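Local coordinates for glycine oxidase (Bacillus cereus ATCC 14579, PDB 7CYX), which probably catalyses the FAD-dependent oxidative deamination of glycine by molecular oxygen to glyoxylate, ammonium and hydrogen peroxide, a step linked to thiamine diphosphate biosynthesis, at residues A20-L23 against A24-G27; I111-W114 against Q115-T118; F124-G127 against D128-R131; I284-R287 against A288-I291. All coordinates share one frame; numbering follows the deposited sequence.

Interaction 1: residues A20-L23 against A24-G27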
loop_
_atom_site.group_PDB
_atom_site.type_symbol
_atom_site.label_atom_id
_atom_site.label_comp_id
_atom_site.label_asym_id
_atom_site.label_seq_id
_atom_site.Cartn_x
_atom_site.Cartn_y
_atom_site.Cartn_z
ATOM N N ALA A 20 10.382 -15.189 10.407
ATOM C CA ALA A 20 11.458 -14.217 10.496
ATOM C C ALA A 20 11.056 -13.102 11.473
ATOM O O ALA A 20 11.817 -12.745 12.321
ATOM C CB ALA A 20 11.784 -13.674 9.127
ATOM N N HIS A 21 9.827 -12.590 11.342
ATOM C CA HIS A 21 9.332 -11.487 12.160
ATOM C C HIS A 21 9.424 -11.819 13.652
ATOM O O HIS A 21 10.011 -11.070 14.383
ATOM C CB HIS A 21 7.887 -11.131 11.812
ATOM C CG HIS A 21 7.211 -10.296 12.852
ATOM N ND1 HIS A 21 7.446 -8.943 12.979
ATOM C CD2 HIS A 21 6.341 -10.620 13.833
ATOM C CE1 HIS A 21 6.735 -8.463 13.984
ATOM N NE2 HIS A 21 6.044 -9.474 14.526
ATOM N N PHE A 22 8.788 -12.917 14.080
ATOM C CA PHE A 22 8.655 -13.261 15.497
ATOM C C PHE A 22 10.018 -13.563 16.136
ATOM O O PHE A 22 10.228 -13.168 17.281
ATOM C CB PHE A 22 7.678 -14.420 15.700
ATOM C CG PHE A 22 6.243 -14.029 15.487
ATOM C CD1 PHE A 22 5.522 -13.395 16.492
ATOM C CD2 PHE A 22 5.630 -14.229 14.258
ATOM C CE1 PHE A 22 4.206 -13.011 16.283
ATOM C CE2 PHE A 22 4.319 -13.825 14.044
ATOM C CZ PHE A 22 3.601 -13.233 15.060
ATOM N N LEU A 23 10.917 -14.259 15.417
ATOM C CA LEU A 23 12.261 -14.623 15.934
ATOM C C LEU A 23 13.112 -13.369 16.129
ATOM O O LEU A 23 13.616 -13.134 17.221
ATOM C CB LEU A 23 12.975 -15.562 14.963
ATOM C CG LEU A 23 12.550 -17.030 14.964
ATOM C CD1 LEU A 23 13.360 -17.796 13.925
ATOM C CD2 LEU A 23 12.705 -17.675 16.333
ATOM N N ALA A 24 13.273 -12.588 15.056
ATOM C CA ALA A 24 14.089 -11.350 15.061
ATOM C C ALA A 24 13.577 -10.368 16.119
ATOM O O ALA A 24 14.344 -9.667 16.755
ATOM C CB ALA A 24 14.067 -10.688 13.703
ATOM N N GLU A 25 12.260 -10.297 16.264
ATOM C CA GLU A 25 11.642 -9.427 17.249
ATOM C C GLU A 25 12.176 -9.759 18.652
ATOM O O GLU A 25 12.353 -8.862 19.457
ATOM C CB GLU A 25 10.124 -9.588 17.206
ATOM C CG GLU A 25 9.383 -8.299 17.469
ATOM C CD GLU A 25 7.875 -8.444 17.382
ATOM O OE1 GLU A 25 7.361 -9.574 17.604
ATOM O OE2 GLU A 25 7.221 -7.427 17.082
ATOM N N ARG A 26 12.414 -11.054 18.908
ATOM C CA ARG A 26 12.871 -11.605 20.197
ATOM C C ARG A 26 14.404 -11.672 20.254
ATOM O O ARG A 26 14.947 -12.358 21.108
ATOM C CB ARG A 26 12.291 -13.014 20.411
ATOM C CG ARG A 26 10.799 -13.065 20.726
ATOM C CD ARG A 26 10.267 -14.500 20.634
ATOM N NE ARG A 26 8.815 -14.608 20.549
ATOM C CZ ARG A 26 8.115 -15.725 20.752
ATOM N NH1 ARG A 26 8.730 -16.841 21.109
ATOM N NH2 ARG A 26 6.801 -15.728 20.574
ATOM N N GLY A 27 15.096 -10.997 19.325
ATOM C CA GLY A 27 16.557 -10.803 19.389
ATOM C C GLY A 27 17.396 -11.927 18.781
ATOM O O GLY A 27 18.614 -11.983 19.037
#

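Interaction 2: residues I111-W114 against Q115-T118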
loop_
_atom_site.group_PDB
_atom_site.type_symbol
_atom_site.label_atom_id
_atom_site.label_comp_id
_atom_site.label_asym_id
_atom_site.label_seq_id
_atom_site.Cartn_x
_atom_site.Cartn_y
_atom_site.Cartn_z
ATOM N N ILE A 111 -23.947 -25.580 7.770
ATOM C CA ILE A 111 -22.634 -25.133 8.196
ATOM C C ILE A 111 -22.824 -24.242 9.429
ATOM O O ILE A 111 -22.212 -24.474 10.469
ATOM C CB ILE A 111 -21.868 -24.402 7.069
ATOM C CG1 ILE A 111 -21.865 -25.206 5.762
ATOM C CG2 ILE A 111 -20.460 -24.045 7.536
ATOM C CD1 ILE A 111 -20.644 -25.020 4.882
ATOM N N MET A 112 -23.688 -23.236 9.269
ATOM C CA MET A 112 -23.984 -22.218 10.263
ATOM C C MET A 112 -24.420 -22.861 11.580
ATOM O O MET A 112 -23.983 -22.415 12.630
ATOM C CB MET A 112 -25.103 -21.285 9.788
ATOM C CG MET A 112 -25.611 -20.378 10.877
ATOM S SD MET A 112 -26.734 -19.124 10.249
ATOM C CE MET A 112 -28.129 -19.340 11.351
ATOM N N ASP A 113 -25.267 -23.895 11.501
ATOM C CA ASP A 113 -25.890 -24.500 12.679
ATOM C C ASP A 113 -24.846 -25.251 13.520
ATOM O O ASP A 113 -24.927 -25.222 14.753
ATOM C CB ASP A 113 -27.106 -25.341 12.284
ATOM C CG ASP A 113 -28.305 -24.497 11.864
ATOM O OD1 ASP A 113 -28.232 -23.250 11.989
ATOM O OD2 ASP A 113 -29.300 -25.080 11.399
ATOM N N TRP A 114 -23.856 -25.893 12.881
ATOM C CA TRP A 114 -22.770 -26.541 13.641
ATOM C C TRP A 114 -21.776 -25.486 14.136
ATOM O O TRP A 114 -21.234 -25.606 15.225
ATOM C CB TRP A 114 -22.109 -27.693 12.860
ATOM C CG TRP A 114 -21.091 -27.350 11.812
ATOM C CD1 TRP A 114 -21.243 -27.487 10.460
ATOM C CD2 TRP A 114 -19.730 -26.915 12.013
ATOM N NE1 TRP A 114 -20.093 -27.131 9.803
ATOM C CE2 TRP A 114 -19.147 -26.775 10.728
ATOM C CE3 TRP A 114 -18.954 -26.605 13.140
ATOM C CZ2 TRP A 114 -17.836 -26.337 10.549
ATOM C CZ3 TRP A 114 -17.658 -26.173 12.964
ATOM C CH2 TRP A 114 -17.107 -26.047 11.683
ATOM N N GLN A 115 -21.561 -24.441 13.338
ATOM C CA GLN A 115 -20.611 -23.375 13.667
ATOM C C GLN A 115 -21.067 -22.630 14.930
ATOM O O GLN A 115 -20.270 -22.342 15.839
ATOM C CB GLN A 115 -20.501 -22.404 12.489
ATOM C CG GLN A 115 -19.074 -22.172 12.016
ATOM C CD GLN A 115 -18.952 -22.091 10.512
ATOM O OE1 GLN A 115 -18.085 -22.732 9.922
ATOM N NE2 GLN A 115 -19.820 -21.309 9.881
ATOM N N GLN A 116 -22.367 -22.323 14.970
ATOM C CA GLN A 116 -22.991 -21.546 16.042
ATOM C C GLN A 116 -22.716 -22.146 17.434
ATOM O O GLN A 116 -22.562 -21.403 18.410
ATOM C CB GLN A 116 -24.499 -21.467 15.802
ATOM C CG GLN A 116 -25.096 -20.126 16.188
ATOM C CD GLN A 116 -25.957 -19.586 15.074
ATOM O OE1 GLN A 116 -25.679 -18.517 14.531
ATOM N NE2 GLN A 116 -26.987 -20.345 14.714
ATOM N N LYS A 117 -22.664 -23.481 17.520
ATOM C CA LYS A 117 -22.459 -24.186 18.778
ATOM C C LYS A 117 -21.042 -23.952 19.325
ATOM O O LYS A 117 -20.795 -24.282 20.479
ATOM C CB LYS A 117 -22.721 -25.685 18.595
ATOM C CG LYS A 117 -24.175 -26.058 18.348
ATOM C CD LYS A 117 -24.354 -27.387 17.645
ATOM C CE LYS A 117 -25.775 -27.906 17.719
ATOM N NZ LYS A 117 -26.107 -28.389 19.082
ATOM N N THR A 118 -20.134 -23.382 18.514
ATOM C CA THR A 118 -18.726 -23.142 18.906
ATOM C C THR A 118 -18.525 -21.721 19.472
ATOM O O THR A 118 -17.431 -21.411 19.938
ATOM C CB THR A 118 -17.752 -23.394 17.739
ATOM O OG1 THR A 118 -17.778 -22.280 16.841
ATOM C CG2 THR A 118 -18.043 -24.673 16.980
#

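Interaction 3: residues F124-G127 against D128-R131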
loop_
_atom_site.group_PDB
_atom_site.type_symbol
_atom_site.label_atom_id
_atom_site.label_comp_id
_atom_site.label_asym_id
_atom_site.label_seq_id
_atom_site.Cartn_x
_atom_site.Cartn_y
_atom_site.Cartn_z
ATOM N N PHE A 124 -28.386 -15.596 9.526
ATOM C CA PHE A 124 -28.848 -16.000 8.185
ATOM C C PHE A 124 -29.628 -14.831 7.608
ATOM O O PHE A 124 -30.460 -14.268 8.304
ATOM C CB PHE A 124 -29.739 -17.236 8.225
ATOM C CG PHE A 124 -30.446 -17.479 6.920
ATOM C CD1 PHE A 124 -29.825 -18.162 5.897
ATOM C CD2 PHE A 124 -31.705 -16.964 6.693
ATOM C CE1 PHE A 124 -30.470 -18.363 4.692
ATOM C CE2 PHE A 124 -32.355 -17.175 5.492
ATOM C CZ PHE A 124 -31.732 -17.872 4.494
ATOM N N LEU A 125 -29.336 -14.484 6.365
ATOM C CA LEU A 125 -30.040 -13.363 5.722
ATOM C C LEU A 125 -30.828 -13.879 4.534
ATOM O O LEU A 125 -30.401 -14.811 3.876
ATOM C CB LEU A 125 -29.015 -12.345 5.236
ATOM C CG LEU A 125 -28.656 -11.252 6.228
ATOM C CD1 LEU A 125 -27.833 -11.829 7.350
ATOM C CD2 LEU A 125 -27.884 -10.159 5.523
ATOM N N THR A 126 -31.940 -13.217 4.287
ATOM C CA THR A 126 -32.809 -13.499 3.136
ATOM C C THR A 126 -32.197 -12.803 1.913
ATOM O O THR A 126 -31.405 -11.886 2.093
ATOM C CB THR A 126 -34.204 -13.000 3.506
ATOM O OG1 THR A 126 -35.168 -13.816 2.857
ATOM C CG2 THR A 126 -34.421 -11.549 3.161
ATOM N N GLY A 127 -32.546 -13.229 0.705
ATOM C CA GLY A 127 -32.016 -12.576 -0.501
ATOM C C GLY A 127 -32.250 -11.083 -0.473
ATOM O O GLY A 127 -31.314 -10.346 -0.698
ATOM N N ASP A 128 -33.467 -10.667 -0.144
ATOM C CA ASP A 128 -33.807 -9.249 -0.076
ATOM C C ASP A 128 -32.990 -8.533 1.015
ATOM O O ASP A 128 -32.606 -7.379 0.837
ATOM C CB ASP A 128 -35.316 -9.067 0.131
ATOM C CG ASP A 128 -36.171 -9.432 -1.073
ATOM O OD1 ASP A 128 -35.598 -9.803 -2.134
ATOM O OD2 ASP A 128 -37.406 -9.341 -0.944
ATOM N N HIS A 129 -32.708 -9.201 2.139
ATOM C CA HIS A 129 -32.028 -8.537 3.274
ATOM C C HIS A 129 -30.548 -8.351 2.912
ATOM O O HIS A 129 -29.968 -7.287 3.211
ATOM C CB HIS A 129 -32.296 -9.247 4.621
ATOM C CG HIS A 129 -33.695 -9.065 5.134
ATOM N ND1 HIS A 129 -34.428 -10.095 5.698
ATOM C CD2 HIS A 129 -34.508 -7.983 5.153
ATOM C CE1 HIS A 129 -35.622 -9.658 6.036
ATOM N NE2 HIS A 129 -35.697 -8.368 5.709
ATOM N N VAL A 130 -29.974 -9.345 2.212
ATOM C CA VAL A 130 -28.612 -9.231 1.650
ATOM C C VAL A 130 -28.556 -7.967 0.782
ATOM O O VAL A 130 -27.722 -7.074 0.987
ATOM C CB VAL A 130 -28.207 -10.472 0.826
ATOM C CG1 VAL A 130 -26.881 -10.265 0.103
ATOM C CG2 VAL A 130 -28.149 -11.742 1.662
ATOM N N ARG A 131 -29.496 -7.892 -0.159
ATOM C CA ARG A 131 -29.497 -6.864 -1.196
ATOM C C ARG A 131 -29.704 -5.459 -0.620
ATOM O O ARG A 131 -29.350 -4.486 -1.283
ATOM C CB ARG A 131 -30.578 -7.170 -2.237
ATOM C CG ARG A 131 -30.025 -7.724 -3.541
ATOM C CD ARG A 131 -31.105 -8.308 -4.431
ATOM N NE ARG A 131 -30.951 -9.750 -4.453
ATOM C CZ ARG A 131 -31.836 -10.611 -3.981
ATOM N NH1 ARG A 131 -33.042 -10.191 -3.633
ATOM N NH2 ARG A 131 -31.500 -11.884 -3.857
#

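Interaction 4: residues I284-R287 against A288-I291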
loop_
_atom_site.group_PDB
_atom_site.type_symbol
_atom_site.label_atom_id
_atom_site.label_comp_id
_atom_site.label_asym_id
_atom_site.label_seq_id
_atom_site.Cartn_x
_atom_site.Cartn_y
_atom_site.Cartn_z
ATOM N N ILE A 284 -14.338 -18.001 -14.879
ATOM C CA ILE A 284 -14.340 -17.235 -13.639
ATOM C C ILE A 284 -15.275 -16.041 -13.768
ATOM O O ILE A 284 -16.053 -15.750 -12.850
ATOM C CB ILE A 284 -12.940 -16.750 -13.259
ATOM C CG1 ILE A 284 -12.089 -17.899 -12.726
ATOM C CG2 ILE A 284 -13.036 -15.591 -12.277
ATOM C CD1 ILE A 284 -10.612 -17.555 -12.626
ATOM N N LEU A 285 -15.155 -15.330 -14.883
ATOM C CA LEU A 285 -15.910 -14.120 -15.060
ATOM C C LEU A 285 -17.411 -14.433 -15.232
ATOM O O LEU A 285 -18.260 -13.703 -14.717
ATOM C CB LEU A 285 -15.328 -13.324 -16.231
ATOM C CG LEU A 285 -14.220 -12.323 -15.877
ATOM C CD1 LEU A 285 -13.637 -11.681 -17.127
ATOM C CD2 LEU A 285 -14.720 -11.239 -14.938
ATOM N N GLU A 286 -17.754 -15.506 -15.946
ATOM C CA GLU A 286 -19.157 -15.824 -16.178
ATOM C C GLU A 286 -19.825 -16.162 -14.836
ATOM O O GLU A 286 -21.017 -15.857 -14.620
ATOM C CB GLU A 286 -19.306 -16.972 -17.181
ATOM C CG GLU A 286 -18.962 -16.587 -18.616
ATOM C CD GLU A 286 -20.043 -15.879 -19.424
ATOM O OE1 GLU A 286 -21.132 -15.564 -18.860
ATOM O OE2 GLU A 286 -19.791 -15.632 -20.628
ATOM N N ARG A 287 -19.071 -16.829 -13.953
ATOM C CA ARG A 287 -19.589 -17.200 -12.656
ATOM C C ARG A 287 -19.800 -15.913 -11.848
ATOM O O ARG A 287 -20.788 -15.794 -11.105
ATOM C CB ARG A 287 -18.673 -18.197 -11.948
ATOM C CG ARG A 287 -19.323 -18.862 -10.740
ATOM C CD ARG A 287 -18.491 -20.009 -10.185
ATOM N NE ARG A 287 -18.995 -20.585 -8.939
ATOM C CZ ARG A 287 -18.378 -21.555 -8.272
ATOM N NH1 ARG A 287 -17.266 -22.085 -8.760
ATOM N NH2 ARG A 287 -18.855 -21.969 -7.111
ATOM N N ALA A 288 -18.905 -14.929 -12.030
ATOM C CA ALA A 288 -18.966 -13.704 -11.237
ATOM C C ALA A 288 -20.175 -12.866 -11.649
ATOM O O ALA A 288 -20.730 -12.136 -10.816
ATOM C CB ALA A 288 -17.703 -12.908 -11.371
ATOM N N TYR A 289 -20.564 -12.974 -12.927
ATOM C CA TYR A 289 -21.642 -12.196 -13.483
ATOM C C TYR A 289 -22.970 -12.625 -12.833
ATOM O O TYR A 289 -23.830 -11.784 -12.619
ATOM C CB TYR A 289 -21.705 -12.314 -15.013
ATOM C CG TYR A 289 -20.520 -11.828 -15.818
ATOM C CD1 TYR A 289 -19.597 -10.923 -15.311
ATOM C CD2 TYR A 289 -20.356 -12.234 -17.138
ATOM C CE1 TYR A 289 -18.531 -10.467 -16.070
ATOM C CE2 TYR A 289 -19.304 -11.776 -17.917
ATOM C CZ TYR A 289 -18.376 -10.895 -17.380
ATOM O OH TYR A 289 -17.318 -10.440 -18.127
ATOM N N THR A 290 -23.129 -13.916 -12.525
ATOM C CA THR A 290 -24.365 -14.422 -11.920
ATOM C C THR A 290 -24.525 -13.931 -10.464
ATOM O O THR A 290 -25.631 -13.954 -9.937
ATOM C CB THR A 290 -24.444 -15.955 -11.910
ATOM O OG1 THR A 290 -23.564 -16.376 -10.874
ATOM C CG2 THR A 290 -24.073 -16.635 -13.212
ATOM N N ILE A 291 -23.417 -13.549 -9.810
ATOM C CA ILE A 291 -23.405 -13.070 -8.424
ATOM C C ILE A 291 -23.550 -11.541 -8.410
ATOM O O ILE A 291 -24.193 -10.981 -7.503
ATOM C CB ILE A 291 -22.122 -13.501 -7.685
ATOM C CG1 ILE A 291 -22.159 -14.962 -7.235
ATOM C CG2 ILE A 291 -21.842 -12.598 -6.492
ATOM C CD1 ILE A 291 -22.058 -15.973 -8.333
#

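Interaction 1: residues A20-L23 against A24-G27
Ala24 N and Glu25 N reach back one helical turn to Ala20 O and His21 O at 3.1 and 3.0 Å respectively, the regular i to i-4 pattern at the C-terminal end of helix 14-25, before the pattern tightens: Arg26 N bonds to Leu23 O, with only a weak link to Phe22 O. Gly27, with phi at 86°, is the C-prime residue of a Schellman motif, its N bonding to Ala24 O. Among the side chains, the Glu25 carboxylate lies obliquely to the His21 imidazole, the two planes 60° apart. Glu25 OE2 comes to 3.3 Å from His21 CE1, but the N-H direction of NE2 does not suit the carboxylate, so the approach is polar without a hydrogen bond. With CG anti to the backbone N (chi1 164°), the His21 imidazole swings toward Glu25 and over Phe22, its CD2 above the centre of one face. His21 ND1 is hydrogen-bonded to Ser165 of helix 155-168. Arg26 runs extended past Phe22 O, CG to O 3.5 Å, toward salt bridges with Asp350 and Glu353. Ala20 and Leu23 touch strands 5-10 and 30-33, and Ala24 touches 30-33, placing the contact in the first beta-alpha-beta unit of the Rossmann-type FAD domain. The chemistry therefore divides: apolar residues seat the helix on the sheet, while charged Glu25 and Arg26 gather at its end, where the carboxylate would probably favour positive charge on the imidazole.

Interaction 2: residues I111-W114 against Q115-T118
Trp114 and Gln115 meet toward the C-terminal part of helix 102-116, within the FAD-dependent oxidoreductase fold. The indole lies against the backbone, with Ile111 O 3.2 Å above one face and offset toward the rim; Gln115 CG lies over the same face. Trp114 CG sits between its backbone N and carbonyl carbon (chi1 80°), which folds the ring along the helix, and Gln115 OE1 reaches CZ2 of Trp114 at 3.7 Å, with ring and amide planes 58° apart. The same OE1 also lies 3.6 Å from Ile111 CG2, the Ile111 and Gln115 side chains running side by side. Met112 and Gln116 likewise lie side by side and point the same way. Beneath these groups, Gln115 N to Ile111 O (2.9 Å, in the carbonyl plane) and Gln116 N to Met112 O (2.8 Å) fix the spacing of the turn, whereas the bond from Lys117 N to Trp114 O is weak. Further out, Gln115 NE2 and Tyr147 OH share a weak hydrogen bond, Tyr59 packs on Trp114, and Arg67 bonds to Thr118 OG1. That hydroxyl also folds back on the main chain: Gln115 O accepts from both Thr118 N and Thr118 OG1, the latter at 2.7 Å.

Interaction 3: residues F124-G127 against D128-R131
Val130 N and Arg131 N reach back to Thr126 O and Gly127 O at 2.9 and 3.1 Å respectively, and these two bonds form the first turn of helix 127-133, directly after strand 123-126. The Val130 bond is nearly straight, with an N-H...O angle of 170°; His129 N adds a weak bond to the same Thr126 O. Thr126 holds the N-cap position, although its side chain makes no capping bond. The Arg131 chain bends at chi3 (-109°) and lays one face of its guanidinium over Gly127 O, which stands 3.3 Å above the centre of that plane. Asp128 OD1 lies in plane at the guanidinium edge, in a salt bridge with Arg131 NH1 at 3.0 Å. Glu139 provides a second carboxylate for NH1, and Ser138 O accepts from NE, so three groups fix the rotation of the guanidinium. Gly127, having no side chain, lets the guanidinium lie close to its backbone. Packing follows on the sheet side: Leu125 CB meets Val130 CG2 at 3.7 Å, and Leu125 CD2 reaches the backbone of Val130. Both residues also touch strand 143-147, where Leu125 pairs with Ala144 through the backbone, so the turn is joined to the edge of the eight-stranded sheet. Asp128, in the first turn, probably interacts favourably with the helix dipole, and the Arg131 charge, placed between Asp128 and Glu139, is probably well compensated.

Interaction 4: residues I284-R287 against A288-I291
The Tyr289 ring lies flat against the preceding turn of helix 278-291, with Leu285 O 3.1 Å above one face and offset toward the rim. Tyr289 CG is anti to its own carbonyl carbon (chi1 -62°), which sends the ring back along the helix toward the side chain of Leu285. The two side chains cross at a slant: Leu285 CD2 approaches Tyr289 CE1 at 4.0 Å, an apolar contact between residues four apart, while Leu285 CB and CD1 have the phenolic OH as a neighbour. Glu286 comes from the other side of the ring's outline and brings OE1 to 3.8 Å from Tyr289 CD2, with carboxylate and ring planes 68° apart. The same Leu285 carbonyl also serves the backbone, since Tyr289 N donates to Leu285 O at 3.0 Å; Ala288 N does the same to Ile284 O at 3.1 Å. At the next step Thr290 turns its OG1 between its backbone N and carbonyl carbon (chi1 75°), and the hydroxyl donates to Arg287 O at 2.8 Å, beside a weak bond from Thr290 N to the same oxygen. Arg287 itself extends away from this turn, and its NE makes a weak hydrogen bond to Gln248. Thr290 OG1 has a second partner in Gln100. The inner side of the helix rests on the large mixed sheet: Ile284 touches Phe251 and Ile263, Ala288 touches Ile253 and Ile263, and Ile291 reaches Ile253 and strand 246-248, leaving Tyr289 and Glu286 on other faces of the helix.

Interaction 1 is the buried one and belongs to the nucleotide-binding Rossmann-type sheet; its centre lies about 45 Å from that of interaction 3 and about 43 Å from that of interaction 4, both across the chain's centre. Interactions 3 and 4 are partly buried and belong to the eight-stranded sheet: interaction 3 passes from its edge strand into a helix, and interaction 4 seats a helix on inner strands. Interaction 2 is a surface contact on helix 102-116, and it touches interaction 3 directly, Met112 SD lying 4.0 Å from Phe124 N. The chemistry varies accordingly: a glycine-terminated helix end in 1, aromatic rings over backbone carbonyls in 2 and 4, and a salt-bridged helix start in 3.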